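Local structure of SPT6 (2XP1) at residues L157-S162 against V171-R176. The protein is a transcription elongation factor whose tandem SH2 module enables interaction with RNA polymerase II, and is probably also a histone chaperone. Residues are numbered along the deposited sequence; the frame is centred on the assembly and turned at random.
Sequences LTYNNS and VAYRKR
Y159, on the hairpin of strands 157-159 and 162-164, meets Y173 and R174 of the C-terminal helix 167-175 in a small side-chain contact with no hydrogen bond between the two segments. The two phenol rings meet obliquely, planes 71° apart; CE2 of Y159 comes in at the rim of the Y173 ring, 3.3 Å from its CE2. CG anti to the backbone N (chi1 165°) carries the Y159 ring toward the helix. Beside the Y173 hydroxyl, S162 OG stays 3.9 Å from OH, too far to bond. R174, bent at chi2, brings one face of its guanidinium to Y159 OH; NE lies 3.5 Å from that oxygen but at a poor angle. E149 joins the two instead, hydrogen-bonded to Y159 OH and salt-bridged to R174 NE. A leucine at Y159 would probably cost E149 its phenol partner and leave the Y173 rim less covered. S162 N to Y159 O (2.8 Å) closes the type II' turn, and Y159 N to S162 O (2.9 Å) completes the two-residue hairpin. The arrangement is typical of the later part of an SH2 fold, here the second of the tandem, where a hairpin at the sheet's edge packs against the following helix.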
ATOM      1  N   LEU A 157       2.073 -10.103  -0.939  1.00 48.21           N
ATOM      2  CA  LEU A 157       0.950 -10.832  -1.454  1.00 47.19           C
ATOM      3  C   LEU A 157      -0.285 -10.141  -0.909  1.00 48.36           C
ATOM      4  O   LEU A 157      -0.380  -9.891   0.315  1.00 49.91           O
ATOM      5  CB  LEU A 157       1.023 -12.277  -0.964  1.00 47.38           C
ATOM      6  CG  LEU A 157       2.258 -13.017  -1.509  1.00 46.62           C
ATOM      7  CD1 LEU A 157       2.363 -14.497  -1.078  1.00 48.24           C
ATOM      8  CD2 LEU A 157       2.149 -12.977  -2.996  1.00 44.16           C
ATOM      9  N   THR A 158      -1.224  -9.816  -1.812  1.00 46.79           N
ATOM     10  CA  THR A 158      -2.441  -9.133  -1.397  1.00 48.26           C
ATOM     11  C   THR A 158      -3.660  -9.956  -1.745  1.00 47.85           C
ATOM     12  O   THR A 158      -3.759 -10.531  -2.814  1.00 47.49           O
ATOM     13  CB  THR A 158      -2.508  -7.732  -1.967  1.00 47.59           C
ATOM     14  OG1 THR A 158      -2.013  -7.765  -3.308  1.00 49.19           O
ATOM     15  CG2 THR A 158      -1.605  -6.862  -1.179  1.00 48.21           C
ATOM     16  N   TYR A 159      -4.568 -10.043  -0.794  1.00 49.42           N
ATOM     17  CA  TYR A 159      -5.707 -10.904  -0.888  1.00 49.73           C
ATOM     18  C   TYR A 159      -6.867 -10.131  -0.257  1.00 52.46           C
ATOM     19  O   TYR A 159      -6.952  -9.999   0.975  1.00 53.87           O
ATOM     20  CB  TYR A 159      -5.412 -12.217  -0.143  1.00 49.88           C
ATOM     21  CG  TYR A 159      -6.639 -13.057   0.145  1.00 51.77           C
ATOM     22  CD1 TYR A 159      -7.131 -13.941  -0.806  1.00 52.42           C
ATOM     23  CD2 TYR A 159      -7.320 -12.953   1.352  1.00 54.60           C
ATOM     24  CE1 TYR A 159      -8.263 -14.716  -0.562  1.00 53.91           C
ATOM     25  CE2 TYR A 159      -8.471 -13.734   1.602  1.00 57.49           C
ATOM     26  CZ  TYR A 159      -8.920 -14.610   0.634  1.00 55.63           C
ATOM     27  OH  TYR A 159     -10.032 -15.381   0.854  1.00 60.25           O
ATOM     28  N   ASN A 160      -7.744  -9.589  -1.099  1.00 53.39           N
ATOM     29  CA  ASN A 160      -8.869  -8.785  -0.621  1.00 56.60           C
ATOM     30  C   ASN A 160      -8.328  -7.590   0.112  1.00 58.18           C
ATOM     31  O   ASN A 160      -7.533  -6.810  -0.405  1.00 57.79           O
ATOM     32  CB  ASN A 160      -9.771  -9.578   0.347  1.00 58.50           C
ATOM     33  CG  ASN A 160     -10.652 -10.572  -0.351  1.00 59.48           C
ATOM     34  OD1 ASN A 160     -10.609 -10.691  -1.564  1.00 60.72           O
ATOM     35  ND2 ASN A 160     -11.485 -11.278   0.411  1.00 63.89           N
ATOM     36  N   ASN A 161      -8.762  -7.470   1.348  1.00 61.64           N
ATOM     37  CA  ASN A 161      -8.305  -6.418   2.229  1.00 64.68           C
ATOM     38  C   ASN A 161      -6.846  -6.654   2.644  1.00 63.56           C
ATOM     39  O   ASN A 161      -6.043  -5.709   2.716  1.00 64.93           O
ATOM     40  CB  ASN A 161      -9.240  -6.372   3.429  1.00 68.08           C
ATOM     41  CG  ASN A 161     -10.652  -5.932   3.041  1.00 71.05           C
ATOM     42  OD1 ASN A 161     -10.826  -4.911   2.381  1.00 72.28           O
ATOM     43  ND2 ASN A 161     -11.661  -6.695   3.454  1.00 73.96           N
ATOM     44  N   SER A 162      -6.500  -7.932   2.819  1.00 61.13           N
ATOM     45  CA  SER A 162      -5.334  -8.354   3.582  1.00 59.85           C
ATOM     46  C   SER A 162      -4.026  -8.441   2.784  1.00 56.03           C
ATOM     47  O   SER A 162      -4.037  -8.490   1.586  1.00 53.60           O
ATOM     48  CB  SER A 162      -5.669  -9.682   4.247  1.00 59.44           C
ATOM     49  OG  SER A 162      -6.843  -9.533   5.028  1.00 65.03           O
ATOM     50  N   VAL A 171      -1.391 -18.827   3.802  1.00 56.63           N
ATOM     51  CA  VAL A 171      -1.981 -20.127   4.153  1.00 58.33           C
ATOM     52  C   VAL A 171      -2.569 -20.088   5.573  1.00 60.81           C
ATOM     53  O   VAL A 171      -3.753 -20.426   5.786  1.00 61.17           O
ATOM     54  CB  VAL A 171      -0.942 -21.263   4.032  1.00 59.62           C
ATOM     55  CG1 VAL A 171      -1.470 -22.566   4.666  1.00 61.64           C
ATOM     56  CG2 VAL A 171      -0.574 -21.471   2.577  1.00 57.94           C
ATOM     57  N   ALA A 172      -1.742 -19.642   6.521  1.00 62.42           N
ATOM     58  CA  ALA A 172      -2.124 -19.567   7.928  1.00 65.55           C
ATOM     59  C   ALA A 172      -3.442 -18.816   8.113  1.00 65.34           C
ATOM     60  O   ALA A 172      -4.333 -19.272   8.827  1.00 66.96           O
ATOM     61  CB  ALA A 172      -1.009 -18.912   8.750  1.00 67.53           C
ATOM     62  N   TYR A 173      -3.555 -17.672   7.445  1.00 63.72           N
ATOM     63  CA  TYR A 173      -4.739 -16.834   7.523  1.00 64.18           C
ATOM     64  C   TYR A 173      -5.962 -17.489   6.855  1.00 63.59           C
ATOM     65  O   TYR A 173      -7.060 -17.522   7.424  1.00 64.97           O
ATOM     66  CB  TYR A 173      -4.427 -15.481   6.889  1.00 62.90           C
ATOM     67  CG  TYR A 173      -5.638 -14.759   6.387  1.00 62.26           C
ATOM     68  CD1 TYR A 173      -6.365 -13.902   7.215  1.00 66.80           C
ATOM     69  CD2 TYR A 173      -6.052 -14.931   5.086  1.00 61.29           C
ATOM     70  CE1 TYR A 173      -7.488 -13.238   6.746  1.00 68.47           C
ATOM     71  CE2 TYR A 173      -7.158 -14.283   4.598  1.00 64.51           C
ATOM     72  CZ  TYR A 173      -7.880 -13.437   5.424  1.00 67.45           C
ATOM     73  OH  TYR A 173      -8.982 -12.802   4.889  1.00 69.12           O
ATOM     74  N   ARG A 174      -5.748 -18.018   5.652  1.00 61.72           N
ATOM     75  CA  ARG A 174      -6.806 -18.585   4.823  1.00 61.11           C
ATOM     76  C   ARG A 174      -7.559 -19.755   5.469  1.00 63.54           C
ATOM     77  O   ARG A 174      -8.787 -19.891   5.282  1.00 63.47           O
ATOM     78  CB  ARG A 174      -6.209 -19.020   3.492  1.00 59.11           C
ATOM     79  CG  ARG A 174      -7.217 -19.409   2.453  1.00 58.55           C
ATOM     80  CD  ARG A 174      -8.117 -18.258   2.095  1.00 59.35           C
ATOM     81  NE  ARG A 174      -9.160 -18.711   1.187  1.00 59.72           N
ATOM     82  CZ  ARG A 174     -10.277 -19.314   1.579  1.00 63.34           C
ATOM     83  NH1 ARG A 174     -10.503 -19.543   2.872  1.00 65.78           N
ATOM     84  NH2 ARG A 174     -11.171 -19.695   0.676  1.00 64.32           N
ATOM     85  N   LYS A 175      -6.835 -20.580   6.232  1.00 65.47           N
ATOM     86  CA  LYS A 175      -7.439 -21.752   6.920  1.00 68.29           C
ATOM     87  C   LYS A 175      -8.328 -21.431   8.146  1.00 71.20           C
ATOM     88  O   LYS A 175      -9.388 -22.031   8.314  1.00 72.33           O
ATOM     89  CB  LYS A 175      -6.378 -22.830   7.263  1.00 69.07           C
ATOM     90  CG  LYS A 175      -5.375 -22.463   8.356  1.00 69.89           C
ATOM     91  CD  LYS A 175      -4.226 -23.443   8.366  1.00 71.42           C
ATOM     92  CE  LYS A 175      -3.473 -23.384   9.666  1.00 75.37           C
ATOM     93  NZ  LYS A 175      -2.999 -24.748  10.047  1.00 80.59           N
ATOM     94  N   ARG A 176      -7.889 -20.485   8.979  1.00 73.40           N
ATOM     95  CA  ARG A 176      -8.378 -20.357  10.357  1.00 77.64           C
ATOM     96  C   ARG A 176      -9.013 -18.992  10.603  1.00 78.73           C
ATOM     97  O   ARG A 176     -10.104 -18.702  10.104  1.00 78.76           O
ATOM     98  CB  ARG A 176      -7.224 -20.581  11.344  1.00 79.96           C
ATOM     99  CG  ARG A 176      -7.627 -21.056  12.752  1.00 86.07           C
ATOM    100  CD  ARG A 176      -7.604 -22.589  12.889  1.00 88.78           C
ATOM    101  NE  ARG A 176      -7.775 -23.021  14.281  1.00 94.00           N
ATOM    102  CZ  ARG A 176      -7.895 -24.290  14.674  1.00 96.74           C
ATOM    103  NH1 ARG A 176      -7.874 -25.274  13.781  1.00 95.38           N
ATOM    104  NH2 ARG A 176      -8.045 -24.582  15.968  1.00101.09           N
TER